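Local coordinates for protein probable GTPase engC (Thermotoga maritima, PDB 1U0L) that probably hydrolyses GTP slowly through a circularly permuted GTPase domain and assists late maturation of the 30S ribosomal subunit, at residues E243-F248 with F258-H263; T99-I104 with Y285-K290; I14-S17 with V23-E26; L110-E115 with G145-V150. All blocks are in the same frame, centred on the assembly; numbering follows the deposited sequence.

Contact 1: E243-F248 with F258-H263. With ZN (zinc ion), chain D.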
loop_
_atom_site.group_PDB
_atom_site.type_symbol
_atom_site.label_atom_id
_atom_site.label_comp_id
_atom_site.label_asym_id
_atom_site.label_seq_id
_atom_site.Cartn_x
_atom_site.Cartn_y
_atom_site.Cartn_z
ATOM N N GLU A 243 -9.034 17.131 -6.745
ATOM C CA GLU A 243 -8.092 16.613 -5.756
ATOM C C GLU A 243 -7.054 15.657 -6.362
ATOM O O GLU A 243 -5.875 15.667 -5.988
ATOM C CB GLU A 243 -8.879 15.907 -4.650
ATOM C CG GLU A 243 -8.043 15.104 -3.674
ATOM C CD GLU A 243 -8.898 14.457 -2.599
ATOM O OE1 GLU A 243 -8.356 13.642 -1.819
ATOM O OE2 GLU A 243 -10.108 14.770 -2.536
ATOM N N LEU A 244 -7.513 14.836 -7.300
ATOM C CA LEU A 244 -6.683 13.856 -7.986
ATOM C C LEU A 244 -5.280 14.348 -8.382
ATOM O O LEU A 244 -4.294 13.639 -8.174
ATOM C CB LEU A 244 -7.414 13.389 -9.241
ATOM C CG LEU A 244 -7.507 11.909 -9.610
ATOM C CD1 LEU A 244 -7.830 11.824 -11.094
ATOM C CD2 LEU A 244 -6.212 11.181 -9.313
ATOM N N LYS A 245 -5.190 15.547 -8.953
ATOM C CA LYS A 245 -3.912 16.103 -9.413
ATOM C C LYS A 245 -2.782 16.057 -8.378
ATOM O O LYS A 245 -1.604 16.044 -8.737
ATOM C CB LYS A 245 -4.105 17.549 -9.889
ATOM C CG LYS A 245 -4.215 18.548 -8.754
ATOM C CD LYS A 245 -4.519 19.946 -9.231
ATOM C CE LYS A 245 -5.935 20.050 -9.737
ATOM N NZ LYS A 245 -6.426 21.449 -9.633
ATOM N N HIS A 246 -3.141 16.036 -7.099
ATOM C CA HIS A 246 -2.149 15.991 -6.029
ATOM C C HIS A 246 -1.624 14.580 -5.812
ATOM O O HIS A 246 -0.780 14.350 -4.952
ATOM C CB HIS A 246 -2.752 16.472 -4.707
ATOM C CG HIS A 246 -3.313 17.855 -4.762
ATOM N ND1 HIS A 246 -2.579 18.939 -5.188
ATOM C CD2 HIS A 246 -4.544 18.329 -4.455
ATOM C CE1 HIS A 246 -3.335 20.021 -5.148
ATOM N NE2 HIS A 246 -4.531 19.678 -4.705
ATOM N N TYR A 247 -2.121 13.628 -6.583
ATOM C CA TYR A 247 -1.697 12.257 -6.409
ATOM C C TYR A 247 -0.858 11.743 -7.573
ATOM O O TYR A 247 -0.765 10.535 -7.828
ATOM C CB TYR A 247 -2.938 11.419 -6.160
ATOM C CG TYR A 247 -3.666 11.873 -4.909
ATOM C CD1 TYR A 247 -5.057 11.828 -4.828
ATOM C CD2 TYR A 247 -2.957 12.310 -3.784
ATOM C CE1 TYR A 247 -5.728 12.202 -3.658
ATOM C CE2 TYR A 247 -3.618 12.679 -2.611
ATOM C CZ TYR A 247 -5.000 12.616 -2.560
ATOM O OH TYR A 247 -5.659 12.910 -1.396
ATOM N N PHE A 248 -0.237 12.692 -8.265
ATOM C CA PHE A 248 0.657 12.426 -9.381
ATOM C C PHE A 248 1.901 13.276 -9.116
ATOM O O PHE A 248 1.998 14.391 -9.629
ATOM C CB PHE A 248 0.025 12.869 -10.699
ATOM C CG PHE A 248 -0.872 11.842 -11.332
ATOM C CD1 PHE A 248 -2.164 11.643 -10.867
ATOM C CD2 PHE A 248 -0.408 11.065 -12.396
ATOM C CE1 PHE A 248 -2.990 10.688 -11.442
ATOM C CE2 PHE A 248 -1.214 10.105 -12.984
ATOM C CZ PHE A 248 -2.517 9.911 -12.505
ATOM N N PHE A 258 -3.698 29.529 -14.357
ATOM C CA PHE A 258 -4.749 29.626 -13.353
ATOM C C PHE A 258 -4.443 29.060 -11.978
ATOM O O PHE A 258 -3.585 28.194 -11.820
ATOM C CB PHE A 258 -6.033 28.980 -13.870
ATOM C CG PHE A 258 -6.629 29.681 -15.055
ATOM C CD1 PHE A 258 -6.216 29.368 -16.345
ATOM C CD2 PHE A 258 -7.594 30.674 -14.880
ATOM C CE1 PHE A 258 -6.755 30.033 -17.446
ATOM C CE2 PHE A 258 -8.138 31.346 -15.976
ATOM C CZ PHE A 258 -7.717 31.025 -17.261
ATOM N N SER A 259 -5.167 29.578 -10.985
ATOM C CA SER A 259 -5.056 29.154 -9.591
ATOM C C SER A 259 -5.729 27.790 -9.510
ATOM O O SER A 259 -6.933 27.657 -9.756
ATOM C CB SER A 259 -5.775 30.157 -8.675
ATOM O OG SER A 259 -5.857 29.691 -7.337
ATOM N N ASP A 260 -4.947 26.776 -9.165
ATOM C CA ASP A 260 -5.460 25.413 -9.092
ATOM C C ASP A 260 -6.049 25.004 -10.448
ATOM O O ASP A 260 -7.260 24.873 -10.619
ATOM C CB ASP A 260 -6.530 25.279 -8.002
ATOM C CG ASP A 260 -6.974 23.832 -7.798
ATOM O OD1 ASP A 260 -6.104 22.979 -7.506
ATOM O OD2 ASP A 260 -8.183 23.549 -7.929
ATOM N N CYS A 261 -5.160 24.817 -11.411
ATOM C CA CYS A 261 -5.530 24.405 -12.746
ATOM C C CYS A 261 -5.558 22.883 -12.709
ATOM O O CYS A 261 -4.588 22.266 -12.277
ATOM C CB CYS A 261 -4.461 24.882 -13.717
ATOM S SG CYS A 261 -4.529 24.141 -15.331
ATOM N N ASN A 262 -6.659 22.280 -13.150
ATOM C CA ASN A 262 -6.789 20.832 -13.149
ATOM C C ASN A 262 -5.993 20.140 -14.252
ATOM O O ASN A 262 -6.017 18.912 -14.373
ATOM C CB ASN A 262 -8.264 20.446 -13.232
ATOM C CG ASN A 262 -9.043 20.867 -11.989
ATOM O OD1 ASN A 262 -8.598 20.648 -10.854
ATOM N ND2 ASN A 262 -10.214 21.467 -12.196
ATOM N N HIS A 263 -5.292 20.931 -15.057
ATOM C CA HIS A 263 -4.450 20.407 -16.128
ATOM C C HIS A 263 -5.173 19.722 -17.295
ATOM O O HIS A 263 -4.532 19.060 -18.111
ATOM C CB HIS A 263 -3.424 19.439 -15.537
ATOM C CG HIS A 263 -2.873 19.880 -14.217
ATOM N ND1 HIS A 263 -2.034 20.965 -14.088
ATOM C CD2 HIS A 263 -3.072 19.405 -12.965
ATOM C CE1 HIS A 263 -1.739 21.139 -12.813
ATOM N NE2 HIS A 263 -2.356 20.206 -12.109
HETATM ZN ZN ZN D . -2.539 22.958 -15.301
#
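K245 runs across the H263 imidazole at about a right angle: its CB lies in the ring plane, 3.7 Å from H263 CD2, and its CD comes within 3.6 Å of H263 NE2. A bend at chi3 (71°) carries the ammonium group past the ring to the loop 260-262. There NZ forms a salt bridge to D260 OD1 at 2.6 Å, from above the carboxylate plane, and donates to N262 OD1 at 2.6 Å from 41° out of that carbonyl plane. A weak bond from K245 NZ to C261 O (3.3 Å) adds a third oxygen. Lysine suits the place because its aliphatic stem runs along the CD2-NE2 edge of the imidazole, over whose face C261 O sits, while its tip serves several acceptors; D260 is poorly ordered. H263 ND1 (2.4 Å) and C261 SG (2.3 Å) bind the zinc ion, and C256 and C269 complete the zinc finger site. Cut back to alanine, this residue would probably leave D260 and N262 OD1 without this donor and uncover the NE2 corner of H263. Next to K245, L244 touches V109 of helix 101-113 and Y288 of helix 282-296, which also reaches the zinc loop through Y285 OH to H263 O and Y288 OH to N262 O.

Contact 2: T99-I104 with Y285-K290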
loop_
_atom_site.group_PDB
_atom_site.type_symbol
_atom_site.label_atom_id
_atom_site.label_comp_id
_atom_site.label_asym_id
_atom_site.label_seq_id
_atom_site.Cartn_x
_atom_site.Cartn_y
_atom_site.Cartn_z
ATOM N N THR A 99 -0.007 -5.986 -16.750
ATOM C CA THR A 99 -0.474 -4.845 -15.975
ATOM C C THR A 99 -0.411 -3.576 -16.784
ATOM O O THR A 99 0.648 -3.197 -17.251
ATOM C CB THR A 99 0.381 -4.644 -14.720
ATOM O OG1 THR A 99 0.521 -5.889 -14.020
ATOM C CG2 THR A 99 -0.267 -3.620 -13.813
ATOM N N SER A 100 -1.541 -2.908 -16.938
ATOM C CA SER A 100 -1.584 -1.678 -17.717
ATOM C C SER A 100 -1.090 -0.531 -16.855
ATOM O O SER A 100 -1.284 -0.544 -15.636
ATOM C CB SER A 100 -3.015 -1.374 -18.135
ATOM O OG SER A 100 -3.757 -0.944 -16.998
ATOM N N THR A 101 -0.476 0.471 -17.474
ATOM C CA THR A 101 0.003 1.614 -16.707
ATOM C C THR A 101 -1.185 2.245 -15.992
ATOM O O THR A 101 -1.044 2.783 -14.896
ATOM C CB THR A 101 0.663 2.687 -17.599
ATOM O OG1 THR A 101 -0.295 3.167 -18.550
ATOM C CG2 THR A 101 1.878 2.114 -18.321
ATOM N N TYR A 102 -2.360 2.172 -16.610
ATOM C CA TYR A 102 -3.556 2.743 -16.000
ATOM C C TYR A 102 -3.823 2.132 -14.622
ATOM O O TYR A 102 -4.050 2.856 -13.650
ATOM C CB TYR A 102 -4.775 2.532 -16.899
ATOM C CG TYR A 102 -6.069 2.947 -16.244
ATOM C CD1 TYR A 102 -6.460 4.286 -16.215
ATOM C CD2 TYR A 102 -6.887 2.007 -15.625
ATOM C CE1 TYR A 102 -7.635 4.680 -15.586
ATOM C CE2 TYR A 102 -8.062 2.384 -14.989
ATOM C CZ TYR A 102 -8.432 3.719 -14.973
ATOM O OH TYR A 102 -9.602 4.104 -14.351
ATOM N N ILE A 103 -3.810 0.802 -14.544
ATOM C CA ILE A 103 -4.024 0.122 -13.272
ATOM C C ILE A 103 -2.916 0.529 -12.317
ATOM O O ILE A 103 -3.178 0.833 -11.157
ATOM C CB ILE A 103 -4.028 -1.425 -13.433
ATOM C CG1 ILE A 103 -5.465 -1.911 -13.634
ATOM C CG2 ILE A 103 -3.404 -2.102 -12.207
ATOM C CD1 ILE A 103 -6.122 -1.332 -14.848
ATOM N N ILE A 104 -1.682 0.550 -12.816
ATOM C CA ILE A 104 -0.537 0.943 -11.999
ATOM C C ILE A 104 -0.699 2.341 -11.390
ATOM O O ILE A 104 -0.404 2.550 -10.209
ATOM C CB ILE A 104 0.773 0.953 -12.806
ATOM C CG1 ILE A 104 1.136 -0.448 -13.274
ATOM C CG2 ILE A 104 1.896 1.478 -11.947
ATOM C CD1 ILE A 104 2.440 -0.502 -14.025
ATOM N N TYR A 285 -0.004 11.485 -17.867
ATOM C CA TYR A 285 -1.011 12.493 -18.153
ATOM C C TYR A 285 -2.339 11.849 -18.576
ATOM O O TYR A 285 -3.412 12.157 -18.039
ATOM C CB TYR A 285 -0.534 13.428 -19.268
ATOM C CG TYR A 285 -1.532 14.525 -19.510
ATOM C CD1 TYR A 285 -1.694 15.546 -18.584
ATOM C CD2 TYR A 285 -2.405 14.474 -20.591
ATOM C CE1 TYR A 285 -2.705 16.480 -18.715
ATOM C CE2 TYR A 285 -3.424 15.409 -20.733
ATOM C CZ TYR A 285 -3.570 16.406 -19.783
ATOM O OH TYR A 285 -4.609 17.309 -19.868
ATOM N N GLU A 286 -2.231 10.954 -19.554
ATOM C CA GLU A 286 -3.351 10.233 -20.136
ATOM C C GLU A 286 -4.241 9.582 -19.094
ATOM O O GLU A 286 -5.452 9.828 -19.059
ATOM C CB GLU A 286 -2.806 9.177 -21.096
ATOM C CG GLU A 286 -3.846 8.429 -21.889
ATOM C CD GLU A 286 -3.214 7.462 -22.865
ATOM O OE1 GLU A 286 -2.529 6.519 -22.413
ATOM O OE2 GLU A 286 -3.394 7.650 -24.085
ATOM N N ASN A 287 -3.638 8.756 -18.244
ATOM C CA ASN A 287 -4.382 8.057 -17.210
ATOM C C ASN A 287 -4.982 9.027 -16.193
ATOM O O ASN A 287 -6.117 8.816 -15.716
ATOM C CB ASN A 287 -3.478 7.031 -16.529
ATOM C CG ASN A 287 -3.037 5.932 -17.476
ATOM O OD1 ASN A 287 -3.861 5.351 -18.178
ATOM N ND2 ASN A 287 -1.737 5.638 -17.500
ATOM N N TYR A 288 -4.232 10.089 -15.866
ATOM C CA TYR A 288 -4.717 11.090 -14.923
ATOM C C TYR A 288 -5.993 11.749 -15.471
ATOM O O TYR A 288 -6.978 11.910 -14.750
ATOM C CB TYR A 288 -3.663 12.168 -14.665
ATOM C CG TYR A 288 -4.286 13.420 -14.085
ATOM C CD1 TYR A 288 -4.941 13.390 -12.848
ATOM C CD2 TYR A 288 -4.329 14.603 -14.826
ATOM C CE1 TYR A 288 -5.632 14.497 -12.376
ATOM C CE2 TYR A 288 -5.017 15.716 -14.366
ATOM C CZ TYR A 288 -5.669 15.658 -13.145
ATOM O OH TYR A 288 -6.381 16.756 -12.715
ATOM N N VAL A 289 -5.976 12.136 -16.744
ATOM C CA VAL A 289 -7.153 12.754 -17.350
ATOM C C VAL A 289 -8.332 11.778 -17.380
ATOM O O VAL A 289 -9.462 12.162 -17.076
ATOM C CB VAL A 289 -6.858 13.232 -18.785
ATOM C CG1 VAL A 289 -8.133 13.721 -19.443
ATOM C CG2 VAL A 289 -5.821 14.339 -18.748
ATOM N N LYS A 290 -8.062 10.522 -17.748
ATOM C CA LYS A 290 -9.085 9.477 -17.783
ATOM C C LYS A 290 -9.712 9.389 -16.399
ATOM O O LYS A 290 -10.935 9.433 -16.244
ATOM C CB LYS A 290 -8.454 8.132 -18.137
ATOM C CG LYS A 290 -9.405 6.940 -18.048
ATOM C CD LYS A 290 -10.407 6.896 -19.199
ATOM C CE LYS A 290 -11.336 5.693 -19.074
ATOM N NZ LYS A 290 -10.576 4.420 -18.904
#
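Y102 and N287 bring the two backbones nearest, their CA atoms 5.5 Å apart, where the first turn of helix 101-113 meets helix 282-296. S100 is the N-cap of the former: its OG accepts from I103 N at 3.0 Å, and serine fits because its short hydroxyl can fold back on the amides of the first turn, which lack a preceding helical carbonyl. N287 points toward this turn, with its amide splitting its two ends between neighbouring residues. On one side ND2 donates to T101 OG1 at 3.0 Å (N-H...O 154°), the hydroxyl lying close to the amide plane. On the other, N287 OD1 rests at the edge of the Y102 ring, 3.4 Å from Y102 CD1, with amide and ring planes 63° apart. Y102 holds CG anti to its own backbone nitrogen (chi1 173°), which sets the ring beside N287, with its edge at OD1 and a face to K290. K290 crosses that ring at about a right angle; its CG is 3.8 Å from Y102 CE1, and its bent chain returns NZ over the ring face, 4.8 Å from the centroid, in a cation-pi interaction. Beyond the two segments, N287 ND2 also bonds to D105 OD2, and Y102 OH pairs with K106 NZ. The chemistry is therefore polar and directional. A buried asparagine gives its amide hydrogens to two acceptors and turns its oxygen to the slightly positive ring edge, while the electron-rich face is left to the lysine; this division probably fixes the rotation of the amide and joins the GTPase helix to the C-terminal helix.

Contact 3: I14-S17 with V23-E26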
loop_
_atom_site.group_PDB
_atom_site.type_symbol
_atom_site.label_atom_id
_atom_site.label_comp_id
_atom_site.label_asym_id
_atom_site.label_seq_id
_atom_site.Cartn_x
_atom_site.Cartn_y
_atom_site.Cartn_z
ATOM N N ILE A 14 1.192 -3.855 19.570
ATOM C CA ILE A 14 0.625 -3.608 18.244
ATOM C C ILE A 14 -0.429 -4.678 17.998
ATOM O O ILE A 14 -0.157 -5.860 18.189
ATOM C CB ILE A 14 1.684 -3.731 17.108
ATOM C CG1 ILE A 14 2.877 -2.804 17.373
ATOM C CG2 ILE A 14 1.061 -3.346 15.774
ATOM C CD1 ILE A 14 3.834 -3.297 18.437
ATOM N N VAL A 15 -1.633 -4.278 17.604
ATOM C CA VAL A 15 -2.674 -5.260 17.313
ATOM C C VAL A 15 -2.281 -6.027 16.050
ATOM O O VAL A 15 -1.845 -5.430 15.069
ATOM C CB VAL A 15 -4.009 -4.608 17.025
ATOM C CG1 VAL A 15 -5.018 -5.684 16.604
ATOM C CG2 VAL A 15 -4.477 -3.826 18.243
ATOM N N VAL A 16 -2.463 -7.342 16.052
ATOM C CA VAL A 16 -2.077 -8.125 14.892
ATOM C C VAL A 16 -3.166 -8.993 14.280
ATOM O O VAL A 16 -3.017 -9.479 13.157
ATOM C CB VAL A 16 -0.897 -9.000 15.231
ATOM C CG1 VAL A 16 0.337 -8.134 15.478
ATOM C CG2 VAL A 16 -1.250 -9.843 16.439
ATOM N N SER A 17 -4.252 -9.205 15.010
ATOM C CA SER A 17 -5.354 -9.996 14.472
ATOM C C SER A 17 -6.520 -10.051 15.440
ATOM O O SER A 17 -6.393 -9.667 16.599
ATOM C CB SER A 17 -4.898 -11.423 14.155
ATOM O OG SER A 17 -4.733 -12.172 15.342
ATOM N N VAL A 23 -9.399 -9.172 20.653
ATOM C CA VAL A 23 -8.217 -8.573 20.043
ATOM C C VAL A 23 -6.917 -9.239 20.493
ATOM O O VAL A 23 -6.655 -9.376 21.689
ATOM C CB VAL A 23 -8.116 -7.065 20.385
ATOM C CG1 VAL A 23 -6.842 -6.469 19.778
ATOM C CG2 VAL A 23 -9.347 -6.331 19.886
ATOM N N THR A 24 -6.099 -9.638 19.524
ATOM C CA THR A 24 -4.815 -10.272 19.803
ATOM C C THR A 24 -3.752 -9.194 19.659
ATOM O O THR A 24 -3.614 -8.615 18.584
ATOM C CB THR A 24 -4.491 -11.371 18.767
ATOM O OG1 THR A 24 -5.659 -12.168 18.527
ATOM C CG2 THR A 24 -3.364 -12.266 19.270
ATOM N N VAL A 25 -3.005 -8.912 20.721
ATOM C CA VAL A 25 -1.957 -7.897 20.630
ATOM C C VAL A 25 -0.587 -8.531 20.771
ATOM O O VAL A 25 -0.450 -9.622 21.304
ATOM C CB VAL A 25 -2.092 -6.785 21.723
ATOM C CG1 VAL A 25 -3.514 -6.743 22.261
ATOM C CG2 VAL A 25 -1.083 -7.005 22.838
ATOM N N GLU A 26 0.426 -7.833 20.288
ATOM C CA GLU A 26 1.795 -8.311 20.387
ATOM C C GLU A 26 2.540 -7.291 21.222
ATOM O O GLU A 26 2.356 -6.090 21.040
ATOM C CB GLU A 26 2.424 -8.408 19.008
ATOM C CG GLU A 26 3.868 -8.838 19.038
ATOM C CD GLU A 26 4.421 -9.076 17.652
ATOM O OE1 GLU A 26 3.719 -9.732 16.850
ATOM O OE2 GLU A 26 5.552 -8.621 17.373
#
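I14 and E26 form an antiparallel hydrogen-bonded pair, with I14 N to E26 O and E26 N to I14 O both at 2.9 Å. Next come V15 and V25, a non-hydrogen-bonded pair, and then the ladder slips by one residue. V16 N donates to T24 O at 3.1 Å, nearly straight (176°), while T24 N bonds to S17 O at 2.9 Å, so that T24 faces both V16 and S17. This is a beta bulge, and V16 leaves the extended conformation within it. The strand axes, 128° apart, are far from strictly antiparallel.

The hairpin of strands 11-19 and 22-27 supplies the first two strands of the N-terminal OB-fold domain, in whose sheet the first and last strands also pair. Among the apolar contacts, V15 CG1 meets V23 CG1 at 3.7 Å, the two valines crossing at about a right angle. Branched residues suit extended strands, and here they face I49, V55 and Y57 in the interior. On V16, CG1 takes the position opposite the carbonyl carbon (chi1 -68°), beside the E26 chain and 4.0 Å from E26 OE1.

The face of I14, S17, T24 and E26 carries three polar side chains beside the apolar I14. T24 OG1 adds a weak hydrogen bond to S17 O at 3.2 Å, beside the backbone hydrogen bond from T24 N to the same oxygen; a threonine can supply this hydroxyl without giving up its strand-favouring branch. E26 extends its carboxylate to K218, as a salt bridge from OE1, and to Y224 OH through OE2, both on strands of the GTPase sheet.

Contact 4: L110-E115 with G145-V150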
loop_
_atom_site.group_PDB
_atom_site.type_symbol
_atom_site.label_atom_id
_atom_site.label_comp_id
_atom_site.label_asym_id
_atom_site.label_seq_id
_atom_site.Cartn_x
_atom_site.Cartn_y
_atom_site.Cartn_z
ATOM N N LEU A 110 -3.900 5.705 -5.159
ATOM C CA LEU A 110 -4.406 5.218 -3.875
ATOM C C LEU A 110 -3.342 5.232 -2.768
ATOM O O LEU A 110 -3.611 5.633 -1.633
ATOM C CB LEU A 110 -4.953 3.798 -4.029
ATOM C CG LEU A 110 -6.316 3.712 -4.699
ATOM C CD1 LEU A 110 -6.636 2.261 -4.981
ATOM C CD2 LEU A 110 -7.380 4.348 -3.830
ATOM N N ALA A 111 -2.138 4.784 -3.100
ATOM C CA ALA A 111 -1.050 4.747 -2.131
ATOM C C ALA A 111 -0.691 6.166 -1.690
ATOM O O ALA A 111 -0.406 6.417 -0.509
ATOM C CB ALA A 111 0.168 4.065 -2.744
ATOM N N GLU A 112 -0.711 7.089 -2.643
ATOM C CA GLU A 112 -0.387 8.468 -2.343
ATOM C C GLU A 112 -1.508 9.071 -1.488
ATOM O O GLU A 112 -1.259 9.732 -0.476
ATOM C CB GLU A 112 -0.208 9.262 -3.639
ATOM C CG GLU A 112 1.033 10.142 -3.666
ATOM C CD GLU A 112 2.317 9.352 -3.873
ATOM O OE1 GLU A 112 3.400 9.973 -3.948
ATOM O OE2 GLU A 112 2.255 8.106 -3.968
ATOM N N LYS A 113 -2.749 8.829 -1.885
ATOM C CA LYS A 113 -3.860 9.365 -1.133
ATOM C C LYS A 113 -3.790 8.980 0.341
ATOM O O LYS A 113 -4.102 9.796 1.213
ATOM C CB LYS A 113 -5.186 8.899 -1.709
ATOM C CG LYS A 113 -6.331 9.395 -0.891
ATOM C CD LYS A 113 -7.668 8.904 -1.367
ATOM C CE LYS A 113 -8.762 9.523 -0.495
ATOM N NZ LYS A 113 -8.584 11.023 -0.349
ATOM N N ASN A 114 -3.392 7.748 0.632
ATOM C CA ASN A 114 -3.302 7.301 2.024
ATOM C C ASN A 114 -1.950 7.607 2.640
ATOM O O ASN A 114 -1.631 7.124 3.733
ATOM C CB ASN A 114 -3.603 5.813 2.121
ATOM C CG ASN A 114 -5.068 5.528 1.960
ATOM O OD1 ASN A 114 -5.827 5.532 2.932
ATOM N ND2 ASN A 114 -5.493 5.313 0.723
ATOM N N GLU A 115 -1.181 8.425 1.922
ATOM C CA GLU A 115 0.149 8.854 2.336
ATOM C C GLU A 115 1.007 7.670 2.741
ATOM O O GLU A 115 1.261 7.449 3.920
ATOM C CB GLU A 115 0.040 9.864 3.484
ATOM C CG GLU A 115 -0.860 11.057 3.163
ATOM C CD GLU A 115 -0.802 12.143 4.221
ATOM O OE1 GLU A 115 -1.086 11.845 5.405
ATOM O OE2 GLU A 115 -0.476 13.298 3.866
ATOM N N GLY A 145 12.109 7.554 -12.090
ATOM C CA GLY A 145 12.287 8.766 -11.318
ATOM C C GLY A 145 11.188 9.175 -10.365
ATOM O O GLY A 145 11.275 10.243 -9.759
ATOM N N LEU A 146 10.159 8.344 -10.215
ATOM C CA LEU A 146 9.051 8.677 -9.320
ATOM C C LEU A 146 8.948 7.723 -8.138
ATOM O O LEU A 146 8.370 8.073 -7.104
ATOM C CB LEU A 146 7.732 8.662 -10.090
ATOM C CG LEU A 146 7.666 9.490 -11.378
ATOM C CD1 LEU A 146 6.346 9.235 -12.111
ATOM C CD2 LEU A 146 7.812 10.946 -11.044
ATOM N N TYR A 147 9.504 6.523 -8.292
ATOM C CA TYR A 147 9.459 5.507 -7.240
ATOM C C TYR A 147 10.583 4.508 -7.373
ATOM O O TYR A 147 11.157 4.328 -8.447
ATOM C CB TYR A 147 8.154 4.722 -7.302
ATOM C CG TYR A 147 6.925 5.561 -7.155
ATOM C CD1 TYR A 147 6.542 6.046 -5.914
ATOM C CD2 TYR A 147 6.176 5.929 -8.265
ATOM C CE1 TYR A 147 5.452 6.879 -5.776
ATOM C CE2 TYR A 147 5.084 6.771 -8.137
ATOM C CZ TYR A 147 4.729 7.243 -6.885
ATOM O OH TYR A 147 3.665 8.094 -6.731
ATOM N N PRO A 148 10.910 3.832 -6.272
ATOM C CA PRO A 148 11.973 2.821 -6.264
ATOM C C PRO A 148 11.428 1.629 -7.032
ATOM O O PRO A 148 10.261 1.276 -6.871
ATOM C CB PRO A 148 12.129 2.471 -4.789
ATOM C CG PRO A 148 11.481 3.633 -4.064
ATOM C CD PRO A 148 10.351 4.052 -4.931
ATOM N N ILE A 149 12.250 1.004 -7.860
ATOM C CA ILE A 149 11.798 -0.160 -8.603
ATOM C C ILE A 149 12.704 -1.343 -8.304
ATOM O O ILE A 149 13.925 -1.191 -8.277
ATOM C CB ILE A 149 11.846 0.098 -10.128
ATOM C CG1 ILE A 149 10.879 1.229 -10.496
ATOM C CG2 ILE A 149 11.514 -1.185 -10.891
ATOM C CD1 ILE A 149 10.968 1.674 -11.952
ATOM N N VAL A 150 12.126 -2.517 -8.064
ATOM C CA VAL A 150 12.965 -3.694 -7.845
ATOM C C VAL A 150 12.520 -4.841 -8.760
ATOM O O VAL A 150 11.344 -5.219 -8.790
ATOM C CB VAL A 150 12.967 -4.135 -6.363
ATOM C CG1 VAL A 150 13.145 -2.920 -5.477
ATOM C CG2 VAL A 150 11.694 -4.831 -6.012
#
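At the end of helix 101-113 in the P-loop GTPase domain, where a Schellman motif closes the helix, E112 meets Y147 from the loop leading into strand 149-151. The two side chains approach from opposite directions. E112 bends at chi2 (75°), which turns its carboxylate toward the phenol, and Y147 OH donates a weak hydrogen bond to E112 OE2 at 3.1 Å. That oxygen lies at the edge of the tyrosine, near the ring plane, whereas the carboxylate as a whole stands 83° to the ring. The stronger partner of the glutamate is K249, whose NZ forms a salt bridge with OE1. Replacing E112 by alanine is likely to leave the Y147 hydroxyl without this acceptor and K249 without this counter-charge. Tyrosine suits this loop because its length brings the hydroxyl to E112, although the CA atoms of E112 and Y147 are 11.4 Å apart. The helix end itself is secured close by: E115, with positive phi, sends its backbone N to E112 O at 2.7 Å. N114 follows the helix and folds its side chain back, so that L110 O takes N114 N at 3.1 Å and N114 ND2 at 3.0 Å from opposite faces of its carbonyl plane.

In the fold
From the N terminus, contact 3 closes first, a short hairpin wholly within the OB-fold domain and well separate from the rest; its nearest neighbour, contact 4, is still about 16 Å away between nearest atoms. Contact 2 then spans the longest loop, joining the start of helix 101-113 to helix 282-296 near the C terminus. Within that span contacts 4 and 1 follow in series: the first ties the other end of helix 101-113 to the strand 149-151 edge of the GTPase sheet, the second folds the zinc loop back onto the 3-10 segment that follows helix 241-244. Contacts 1 and 4 meet through the E243-K113 salt bridge, and contacts 1 and 2 through the Y285 and Y288 hydroxyls.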